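Local coordinates for protein iota-carrageenase (Alteromonas sp., PDB 1H80) that hydrolyses the beta-1,4 linkages of iota-carrageenan, a sulfated galactan of red algal cell walls, with inversion of anomeric configuration, at residues Met72-Ser82 with Val108-Gly119; Ile240-Phe251 with Val266-Ser277. One frame throughout, in Å; residues are numbered along the deposited sequence.

Interaction 1: residues Met72-Ser82 with Val108-Gly119; sequences MKSNVHIRVES and VRNFSFQGLGNG. With CA (calcium ion), chain C; NA (sodium ion), chain G.
Two successive turns of a right-handed parallel beta-helix meet where strand 76-80 lies beside strand 111-115, their axes 4.6 Å apart and only 4° from parallel. From Ser112 N to Val76 O through Leu116 N to Val80 O, five backbone hydrogen bonds fix the register. On the face carrying His77, Arg79 and Gln114, the hydroxyl of Ser112 collects three side-chain bonds. His77 ND1 meets Ser112 OG at 2.7 Å in the plane of the imidazole, while Arg79 approaches end-on and gives both NH1 (2.8 Å) and NH2 to that same oxygen. A bend at chi2 (-61°) folds Arg79 back along the strand, which also lets NH1 reach Ile78 O and lays one guanidinium face over Gln114 CB. The opposite face is apolar: Ile78 CG2 sits over the Phe113 ring, 4.1 Å from its centroid, and Met72 SD approaches Phe111 CE1 at 3.5 Å in an oblique Met-aromatic contact. At the start, Asn110 ND2 donates to Asn75 OD1, the amide planes 33° apart, and Asn110 OD1 accepts from Asn142 ND2. At the far end Ser82 O and OG, Asn118 OD1 and Gly119 O bind a calcium ion completed by four waters, with Ser82 OG 2.5 Å from the metal. Strand 56-60 pairs with the other edge of 76-80, strand 143-151 continues the stack beyond 111-115, and Phe100 and Phe135 pack against Phe113 inside the coil.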
loop_
_atom_site.group_PDB
_atom_site.type_symbol
_atom_site.label_atom_id
_atom_site.label_comp_id
_atom_site.label_asym_id
_atom_site.label_seq_id
_atom_site.Cartn_x
_atom_site.Cartn_y
_atom_site.Cartn_z
ATOM N N MET A 72 6.810 -18.805 3.690
ATOM C CA MET A 72 6.308 -18.988 5.043
ATOM C C MET A 72 5.382 -20.193 5.091
ATOM O O MET A 72 4.828 -20.608 4.073
ATOM C CB MET A 72 5.583 -17.725 5.499
ATOM C CG MET A 72 6.510 -16.517 5.601
ATOM S SD MET A 72 7.883 -16.805 6.751
ATOM C CE MET A 72 8.993 -15.456 6.344
ATOM N N LYS A 73 5.227 -20.763 6.281
ATOM C CA LYS A 73 4.379 -21.929 6.458
ATOM C C LYS A 73 3.534 -21.825 7.717
ATOM O O LYS A 73 3.806 -21.006 8.596
ATOM C CB LYS A 73 5.234 -23.196 6.507
ATOM C CG LYS A 73 5.830 -23.573 5.158
ATOM C CD LYS A 73 6.559 -24.905 5.221
ATOM C CE LYS A 73 6.875 -25.424 3.829
ATOM N NZ LYS A 73 7.603 -24.417 3.018
ATOM N N SER A 74 2.515 -22.671 7.791
ATOM C CA SER A 74 1.592 -22.686 8.914
ATOM C C SER A 74 2.215 -22.916 10.279
ATOM O O SER A 74 3.180 -23.667 10.429
ATOM C CB SER A 74 0.519 -23.751 8.696
ATOM O OG SER A 74 -0.227 -23.487 7.528
ATOM N N ASN A 75 1.624 -22.256 11.267
ATOM C CA ASN A 75 2.022 -22.360 12.656
ATOM C C ASN A 75 3.453 -21.956 12.957
ATOM O O ASN A 75 4.073 -22.472 13.883
ATOM C CB ASN A 75 1.742 -23.780 13.147
ATOM C CG ASN A 75 0.278 -24.146 13.010
ATOM O OD1 ASN A 75 -0.597 -23.448 13.529
ATOM N ND2 ASN A 75 0.002 -25.237 12.306
ATOM N N VAL A 76 3.964 -21.020 12.167
ATOM C CA VAL A 76 5.307 -20.504 12.360
ATOM C C VAL A 76 5.154 -19.074 12.847
ATOM O O VAL A 76 4.446 -18.270 12.243
ATOM C CB VAL A 76 6.118 -20.519 11.052
ATOM C CG1 VAL A 76 7.467 -19.865 11.272
ATOM C CG2 VAL A 76 6.306 -21.957 10.587
ATOM N N HIS A 77 5.812 -18.768 13.956
ATOM C CA HIS A 77 5.734 -17.447 14.547
ATOM C C HIS A 77 7.132 -16.910 14.716
ATOM O O HIS A 77 7.898 -17.365 15.563
ATOM C CB HIS A 77 4.984 -17.561 15.870
ATOM C CG HIS A 77 3.589 -18.066 15.692
ATOM N ND1 HIS A 77 2.537 -17.238 15.371
ATOM C CD2 HIS A 77 3.102 -19.329 15.646
ATOM C CE1 HIS A 77 1.463 -17.967 15.127
ATOM N NE2 HIS A 77 1.779 -19.238 15.286
ATOM N N ILE A 78 7.459 -15.945 13.867
ATOM C CA ILE A 78 8.777 -15.344 13.861
ATOM C C ILE A 78 8.848 -14.079 14.692
ATOM O O ILE A 78 7.995 -13.197 14.586
ATOM C CB ILE A 78 9.208 -15.040 12.411
ATOM C CG1 ILE A 78 9.273 -16.351 11.620
ATOM C CG2 ILE A 78 10.553 -14.324 12.395
ATOM C CD1 ILE A 78 9.513 -16.164 10.137
ATOM N N ARG A 79 9.865 -14.013 15.544
ATOM C CA ARG A 79 10.091 -12.849 16.381
ATOM C C ARG A 79 11.484 -12.367 16.039
ATOM O O ARG A 79 12.430 -13.152 15.960
ATOM C CB ARG A 79 9.967 -13.212 17.863
ATOM C CG ARG A 79 8.526 -13.536 18.260
ATOM C CD ARG A 79 7.610 -12.333 18.026
ATOM N NE ARG A 79 6.205 -12.616 18.319
ATOM C CZ ARG A 79 5.350 -13.208 17.486
ATOM N NH1 ARG A 79 5.729 -13.599 16.271
ATOM N NH2 ARG A 79 4.100 -13.411 17.879
ATOM N N VAL A 80 11.604 -11.066 15.829
ATOM C CA VAL A 80 12.872 -10.480 15.424
ATOM C C VAL A 80 13.436 -9.516 16.452
ATOM O O VAL A 80 12.751 -8.597 16.888
ATOM C CB VAL A 80 12.685 -9.738 14.087
ATOM C CG1 VAL A 80 14.026 -9.304 13.536
ATOM C CG2 VAL A 80 11.943 -10.630 13.097
ATOM N N GLU A 81 14.692 -9.710 16.841
ATOM C CA GLU A 81 15.275 -8.805 17.820
ATOM C C GLU A 81 15.374 -7.387 17.268
ATOM O O GLU A 81 15.439 -7.174 16.055
ATOM C CB GLU A 81 16.625 -9.330 18.311
ATOM C CG GLU A 81 16.463 -10.612 19.120
ATOM C CD GLU A 81 17.675 -10.947 19.970
ATOM O OE1 GLU A 81 18.802 -10.924 19.442
ATOM O OE2 GLU A 81 17.494 -11.245 21.172
ATOM N N SER A 82 15.381 -6.423 18.177
ATOM C CA SER A 82 15.354 -5.006 17.833
ATOM C C SER A 82 16.492 -4.363 17.050
ATOM O O SER A 82 16.306 -3.284 16.480
ATOM C CB SER A 82 15.098 -4.196 19.103
ATOM O OG SER A 82 14.795 -2.850 18.792
ATOM N N VAL A 108 -1.285 -21.225 4.054
ATOM C CA VAL A 108 -0.731 -20.897 5.360
ATOM C C VAL A 108 -1.817 -20.496 6.343
ATOM O O VAL A 108 -2.692 -19.692 6.026
ATOM C CB VAL A 108 0.281 -19.741 5.256
ATOM C CG1 VAL A 108 0.821 -19.390 6.640
ATOM C CG2 VAL A 108 1.417 -20.130 4.323
ATOM N N ARG A 109 -1.752 -21.065 7.541
ATOM C CA ARG A 109 -2.715 -20.764 8.589
ATOM C C ARG A 109 -1.955 -20.562 9.893
ATOM O O ARG A 109 -1.021 -21.307 10.186
ATOM C CB ARG A 109 -3.703 -21.921 8.751
ATOM C CG ARG A 109 -4.545 -22.232 7.511
ATOM C CD ARG A 109 -5.530 -21.110 7.199
ATOM N NE ARG A 109 -6.387 -21.412 6.049
ATOM C CZ ARG A 109 -6.152 -21.019 4.799
ATOM N NH1 ARG A 109 -5.075 -20.300 4.506
ATOM N NH2 ARG A 109 -7.010 -21.332 3.833
ATOM N N ASN A 110 -2.353 -19.552 10.660
ATOM C CA ASN A 110 -1.732 -19.255 11.954
ATOM C C ASN A 110 -0.270 -18.897 11.774
ATOM O O ASN A 110 0.627 -19.704 12.029
ATOM C CB ASN A 110 -1.854 -20.459 12.884
ATOM C CG ASN A 110 -3.241 -21.048 12.880
ATOM O OD1 ASN A 110 -4.237 -20.323 12.882
ATOM N ND2 ASN A 110 -3.317 -22.373 12.877
ATOM N N PHE A 111 -0.035 -17.661 11.363
ATOM C CA PHE A 111 1.315 -17.202 11.107
ATOM C C PHE A 111 1.549 -15.807 11.659
ATOM O O PHE A 111 0.662 -14.966 11.617
ATOM C CB PHE A 111 1.544 -17.188 9.592
ATOM C CG PHE A 111 2.784 -16.467 9.177
ATOM C CD1 PHE A 111 4.023 -17.076 9.289
ATOM C CD2 PHE A 111 2.719 -15.152 8.725
ATOM C CE1 PHE A 111 5.186 -16.389 8.959
ATOM C CE2 PHE A 111 3.877 -14.454 8.392
ATOM C CZ PHE A 111 5.111 -15.074 8.512
ATOM N N SER A 112 2.736 -15.561 12.200
ATOM C CA SER A 112 3.037 -14.220 12.672
ATOM C C SER A 112 4.511 -13.904 12.445
ATOM O O SER A 112 5.361 -14.797 12.430
ATOM C CB SER A 112 2.648 -14.033 14.150
ATOM O OG SER A 112 3.486 -14.758 15.029
ATOM N N PHE A 113 4.788 -12.627 12.212
ATOM C CA PHE A 113 6.142 -12.129 11.969
ATOM C C PHE A 113 6.102 -10.803 12.702
ATOM O O PHE A 113 5.468 -9.849 12.250
ATOM C CB PHE A 113 6.356 -11.929 10.470
ATOM C CG PHE A 113 7.792 -11.763 10.078
ATOM C CD1 PHE A 113 8.527 -10.669 10.511
ATOM C CD2 PHE A 113 8.409 -12.707 9.268
ATOM C CE1 PHE A 113 9.862 -10.517 10.137
ATOM C CE2 PHE A 113 9.740 -12.563 8.890
ATOM C CZ PHE A 113 10.465 -11.465 9.327
ATOM N N GLN A 114 6.783 -10.735 13.839
ATOM C CA GLN A 114 6.745 -9.522 14.637
ATOM C C GLN A 114 8.080 -9.105 15.227
ATOM O O GLN A 114 8.843 -9.933 15.725
ATOM C CB GLN A 114 5.721 -9.710 15.757
ATOM C CG GLN A 114 5.442 -8.479 16.597
ATOM C CD GLN A 114 4.248 -8.683 17.508
ATOM O OE1 GLN A 114 3.191 -9.137 17.068
ATOM N NE2 GLN A 114 4.407 -8.344 18.781
ATOM N N GLY A 115 8.354 -7.808 15.170
ATOM C CA GLY A 115 9.586 -7.298 15.726
ATOM C C GLY A 115 9.412 -7.088 17.220
ATOM O O GLY A 115 8.351 -6.670 17.690
ATOM N N LEU A 116 10.456 -7.405 17.975
ATOM C CA LEU A 116 10.445 -7.207 19.413
ATOM C C LEU A 116 10.835 -5.761 19.694
ATOM O O LEU A 116 11.426 -5.091 18.845
ATOM C CB LEU A 116 11.466 -8.131 20.077
ATOM C CG LEU A 116 11.156 -9.622 20.004
ATOM C CD1 LEU A 116 12.403 -10.423 20.328
ATOM C CD2 LEU A 116 10.026 -9.947 20.969
ATOM N N GLY A 117 10.493 -5.280 20.882
ATOM C CA GLY A 117 10.856 -3.926 21.264
ATOM C C GLY A 117 10.373 -2.838 20.326
ATOM O O GLY A 117 9.204 -2.825 19.945
ATOM N N ASN A 118 11.267 -1.921 19.958
ATOM C CA ASN A 118 10.886 -0.830 19.073
ATOM C C ASN A 118 10.968 -1.192 17.596
ATOM O O ASN A 118 10.894 -0.321 16.728
ATOM C CB ASN A 118 11.712 0.435 19.359
ATOM C CG ASN A 118 13.197 0.231 19.158
ATOM O OD1 ASN A 118 13.619 -0.594 18.356
ATOM N ND2 ASN A 118 14.001 1.010 19.877
ATOM N N GLY A 119 11.122 -2.480 17.311
ATOM C CA GLY A 119 11.152 -2.920 15.929
ATOM C C GLY A 119 12.518 -3.024 15.300
ATOM O O GLY A 119 13.505 -2.549 15.849
HETATM CA CA CA C . 15.155 -1.291 16.859
HETATM NA NA NA G . 19.747 -11.802 21.521
HETATM O O HOH W 1 13.899 -2.234 21.463
HETATM O O HOH W 2 13.671 0.342 15.602
HETATM O O HOH W 3 17.117 -0.966 18.082
HETATM O O HOH W 4 16.165 -1.023 14.659
HETATM O O HOH W 5 15.841 1.182 16.823
HETATM O O HOH W 6 21.527 -11.113 20.273
#

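Interaction 2: residues Ile240-Phe251 with Val266-Ser277; sequences IRCSKGLAAVMF and VSSVSCGSAVRS
Arg276, with Phe251 and Cys271, carries the largest share of the surface buried between 240-251 and 266-277. The Arg276 chain runs extended from CG to NE beside Met250, both pointing the same way, and in one of the two conformers of Met250 its CG lies over one guanidinium face, 4.1 Å from Arg276 NE. CG of Arg276 stands opposite the backbone N (chi1 170°), and the straight chain beyond it brings NH1 to 4.1 Å from Leu246 CD1, while NH2 forms a salt bridge with Asp278. With an alanine in place of this arginine, Asp278 is likely to lose its charged mate and Met250 and Leu246 part of their cover. Phe251 turns its ring edge toward Arg276 O and Val275 CG1, and its backbone N donates to Arg276 O at 2.8 Å. Cys271 is bonded covalently to Cys242, SG to SG 2.0 Å, joining strand 240-243 to the bend that follows strand 266-269. Beside the disulfide, Gly272 N donates to Gly245 O at 2.9 Å, so the two bends stack as the strands do. Farther round, Ala274 O accepts from both Ala248 N and Val249 N where segment 240-251 turns its corner, and Ala248 CB meets Val266 CG1 at 3.6 Å. Parallel bridges on two sheets, linked by bends in step, are characteristic of successive coils of the parallel beta-helix of pectate lyase-like proteins.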
loop_
_atom_site.group_PDB
_atom_site.type_symbol
_atom_site.label_atom_id
_atom_site.label_comp_id
_atom_site.label_asym_id
_atom_site.label_seq_id
_atom_site.Cartn_x
_atom_site.Cartn_y
_atom_site.Cartn_z
ATOM N N ILE A 240 -3.384 5.769 10.276
ATOM C CA ILE A 240 -2.677 5.624 9.012
ATOM C C ILE A 240 -2.120 7.000 8.688
ATOM O O ILE A 240 -2.855 7.996 8.686
ATOM C CB ILE A 240 -3.632 5.164 7.897
ATOM C CG1 ILE A 240 -4.411 3.923 8.353
ATOM C CG2 ILE A 240 -2.852 4.893 6.629
ATOM C CD1 ILE A 240 -3.548 2.732 8.759
ATOM N N ARG A 241 -0.824 7.051 8.399
ATOM C CA ARG A 241 -0.170 8.327 8.152
ATOM C C ARG A 241 0.670 8.415 6.890
ATOM O O ARG A 241 1.244 7.426 6.428
ATOM C CB ARG A 241 0.702 8.671 9.362
ATOM C CG ARG A 241 -0.008 8.484 10.700
ATOM C CD ARG A 241 0.842 8.934 11.882
ATOM N NE ARG A 241 2.075 8.162 12.044
ATOM C CZ ARG A 241 2.133 6.903 12.472
ATOM N NH1 ARG A 241 1.021 6.247 12.785
ATOM N NH2 ARG A 241 3.309 6.300 12.598
ATOM N N CYS A 242 0.727 9.620 6.336
ATOM C CA CYS A 242 1.499 9.890 5.135
ATOM C C CYS A 242 2.399 11.105 5.388
ATOM O O CYS A 242 2.059 11.987 6.172
ATOM C CB CYS A 242 0.567 10.193 3.941
ATOM S SG CYS A 242 1.498 11.020 2.608
ATOM N N SER A 243 3.564 11.126 4.747
ATOM C CA SER A 243 4.480 12.255 4.853
ATOM C C SER A 243 5.192 12.367 3.513
ATOM O O SER A 243 5.680 11.373 2.976
ATOM C CB SER A 243 5.493 12.060 5.993
ATOM O OG SER A 243 6.307 10.922 5.794
ATOM N N LYS A 244 5.217 13.577 2.962
ATOM C CA LYS A 244 5.857 13.826 1.673
ATOM C C LYS A 244 5.408 12.843 0.598
ATOM O O LYS A 244 6.209 12.389 -0.218
ATOM C CB LYS A 244 7.379 13.768 1.824
ATOM C CG LYS A 244 7.924 14.756 2.841
ATOM C CD LYS A 244 9.442 14.672 2.919
ATOM C CE LYS A 244 9.995 15.653 3.939
ATOM N NZ LYS A 244 11.481 15.581 4.029
ATOM N N GLY A 245 4.119 12.522 0.591
ATOM C CA GLY A 245 3.614 11.586 -0.394
ATOM C C GLY A 245 2.324 12.027 -1.051
ATOM O O GLY A 245 1.979 13.209 -1.050
ATOM N N LEU A 246 1.610 11.061 -1.617
ATOM C CA LEU A 246 0.345 11.325 -2.290
ATOM C C LEU A 246 -0.812 11.407 -1.306
ATOM O O LEU A 246 -1.571 12.374 -1.307
ATOM C CB LEU A 246 0.053 10.226 -3.314
ATOM C CG LEU A 246 0.963 10.118 -4.536
ATOM C CD1 LEU A 246 0.571 8.888 -5.347
ATOM C CD2 LEU A 246 0.840 11.374 -5.386
ATOM N N ALA A 247 -0.945 10.379 -0.472
ATOM C CA ALA A 247 -2.023 10.324 0.506
ATOM C C ALA A 247 -1.752 9.225 1.516
ATOM O O ALA A 247 -0.954 8.326 1.266
ATOM C CB ALA A 247 -3.343 10.051 -0.194
ATOM N N ALA A 248 -2.418 9.304 2.661
ATOM C CA ALA A 248 -2.260 8.293 3.695
ATOM C C ALA A 248 -3.164 7.128 3.335
ATOM O O ALA A 248 -2.775 5.967 3.418
ATOM C CB ALA A 248 -2.659 8.863 5.048
ATOM N N VAL A 249 -4.381 7.458 2.927
ATOM C CA VAL A 249 -5.362 6.451 2.566
ATOM C C VAL A 249 -5.943 6.760 1.200
ATOM O O VAL A 249 -6.336 7.890 0.926
ATOM C CB VAL A 249 -6.505 6.417 3.590
ATOM C CG1 VAL A 249 -7.553 5.406 3.157
ATOM C CG2 VAL A 249 -5.959 6.065 4.967
ATOM N N MET A 250 -6.000 5.752 0.341
ATOM C CA MET A 250 -6.545 5.951 -0.991
ATOM C C MET A 250 -7.453 4.812 -1.419
ATOM O O MET A 250 -7.163 3.641 -1.168
ATOM C CB MET A 250 -5.407 6.130 -1.997
ATOM C CG MET A 250 -5.863 6.226 -3.440
ATOM S SD MET A 250 -5.872 4.611 -4.232
ATOM C CE MET A 250 -4.457 4.806 -5.323
ATOM N N PHE A 251 -8.566 5.170 -2.052
ATOM C CA PHE A 251 -9.526 4.193 -2.541
ATOM C C PHE A 251 -9.548 4.310 -4.057
ATOM O O PHE A 251 -9.768 5.394 -4.599
ATOM C CB PHE A 251 -10.931 4.471 -2.003
ATOM C CG PHE A 251 -11.045 4.367 -0.512
ATOM C CD1 PHE A 251 -10.732 5.450 0.304
ATOM C CD2 PHE A 251 -11.463 3.179 0.080
ATOM C CE1 PHE A 251 -10.834 5.356 1.686
ATOM C CE2 PHE A 251 -11.566 3.073 1.461
ATOM C CZ PHE A 251 -11.252 4.162 2.267
ATOM N N VAL A 266 -6.635 9.362 10.512
ATOM C CA VAL A 266 -5.780 9.470 9.339
ATOM C C VAL A 266 -5.076 10.810 9.423
ATOM O O VAL A 266 -5.706 11.830 9.683
ATOM C CB VAL A 266 -6.613 9.420 8.043
ATOM C CG1 VAL A 266 -5.713 9.597 6.827
ATOM C CG2 VAL A 266 -7.370 8.109 7.969
ATOM N N SER A 267 -3.767 10.818 9.219
ATOM C CA SER A 267 -3.043 12.073 9.286
ATOM C C SER A 267 -1.988 12.140 8.207
ATOM O O SER A 267 -1.385 11.134 7.837
ATOM C CB SER A 267 -2.394 12.245 10.657
ATOM O OG SER A 267 -1.425 11.244 10.880
ATOM N N SER A 268 -1.780 13.342 7.694
ATOM C CA SER A 268 -0.798 13.546 6.652
ATOM C C SER A 268 0.007 14.794 6.937
ATOM O O SER A 268 -0.487 15.729 7.564
ATOM C CB SER A 268 -1.495 13.695 5.299
ATOM O OG SER A 268 -2.311 14.847 5.245
ATOM N N VAL A 269 1.258 14.786 6.492
ATOM C CA VAL A 269 2.135 15.933 6.650
ATOM C C VAL A 269 2.802 16.125 5.304
ATOM O O VAL A 269 3.551 15.269 4.839
ATOM C CB VAL A 269 3.212 15.710 7.726
ATOM C CG1 VAL A 269 4.104 16.944 7.819
ATOM C CG2 VAL A 269 2.551 15.437 9.074
ATOM N N SER A 270 2.502 17.248 4.668
ATOM C CA SER A 270 3.062 17.550 3.367
ATOM C C SER A 270 2.722 16.476 2.320
ATOM O O SER A 270 3.598 16.049 1.577
ATOM C CB SER A 270 4.584 17.718 3.478
ATOM O OG SER A 270 5.143 18.201 2.269
ATOM N N CYS A 271 1.467 16.016 2.278
ATOM C CA CYS A 271 1.046 15.042 1.253
ATOM C C CYS A 271 0.057 15.743 0.344
ATOM O O CYS A 271 -0.427 16.838 0.662
ATOM C CB CYS A 271 0.368 13.791 1.846
ATOM S SG CYS A 271 1.451 13.006 3.063
ATOM N N GLY A 272 -0.236 15.117 -0.791
ATOM C CA GLY A 272 -1.185 15.700 -1.725
ATOM C C GLY A 272 -2.474 15.964 -0.971
ATOM O O GLY A 272 -3.047 17.052 -1.028
ATOM N N SER A 273 -2.928 14.942 -0.253
ATOM C CA SER A 273 -4.124 15.036 0.571
ATOM C C SER A 273 -4.000 13.908 1.584
ATOM O O SER A 273 -3.117 13.060 1.459
ATOM C CB SER A 273 -5.395 14.863 -0.267
ATOM O OG SER A 273 -5.501 13.554 -0.799
ATOM N N ALA A 274 -4.861 13.899 2.591
ATOM C CA ALA A 274 -4.803 12.842 3.597
ATOM C C ALA A 274 -5.557 11.624 3.078
ATOM O O ALA A 274 -5.099 10.485 3.206
ATOM C CB ALA A 274 -5.412 13.331 4.902
ATOM N N VAL A 275 -6.720 11.876 2.491
ATOM C CA VAL A 275 -7.552 10.815 1.947
ATOM C C VAL A 275 -7.832 11.121 0.487
ATOM O O VAL A 275 -8.070 12.272 0.114
ATOM C CB VAL A 275 -8.897 10.714 2.697
ATOM C CG1 VAL A 275 -9.735 9.576 2.121
ATOM C CG2 VAL A 275 -8.647 10.497 4.180
ATOM N N ARG A 276 -7.792 10.086 -0.339
ATOM C CA ARG A 276 -8.052 10.248 -1.756
ATOM C C ARG A 276 -8.916 9.107 -2.259
ATOM O O ARG A 276 -8.660 7.944 -1.960
ATOM C CB ARG A 276 -6.738 10.271 -2.529
ATOM C CG ARG A 276 -6.914 10.187 -4.028
ATOM C CD ARG A 276 -5.570 10.164 -4.720
ATOM N NE ARG A 276 -5.630 9.427 -5.976
ATOM C CZ ARG A 276 -4.570 9.138 -6.720
ATOM N NH1 ARG A 276 -3.362 9.527 -6.335
ATOM N NH2 ARG A 276 -4.716 8.454 -7.848
ATOM N N SER A 277 -9.949 9.448 -3.019
ATOM C CA SER A 277 -10.843 8.447 -3.580
ATOM C C SER A 277 -10.972 8.681 -5.077
ATOM O O SER A 277 -11.316 9.780 -5.517
ATOM C CB SER A 277 -12.216 8.523 -2.911
ATOM O OG SER A 277 -12.112 8.239 -1.526
HETATM O O HOH W 7 -3.989 12.406 -2.488
#

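In the fold
Both interactions join adjacent turns of the same parallel beta-helix, with centres 28 Å apart and nearest atoms about 11 Å apart, so they do not touch. The centre of interaction 1 is about 20 Å from the centre of the chain, and the contact is partly buried: one side is polar, the other apolar and aromatic, and calcium and sodium ions are bound near the loop end. The centre of interaction 2 is about 12 Å from that of the chain; mostly buried, it has a disulfide tying the turns together and no metal bound by either segment. Interaction 1 is mainly one strand pair, with a corner at Asn110, whereas interaction 2 has bridges on both sides of its bends. In each, an arginine lies against its neighbouring turn.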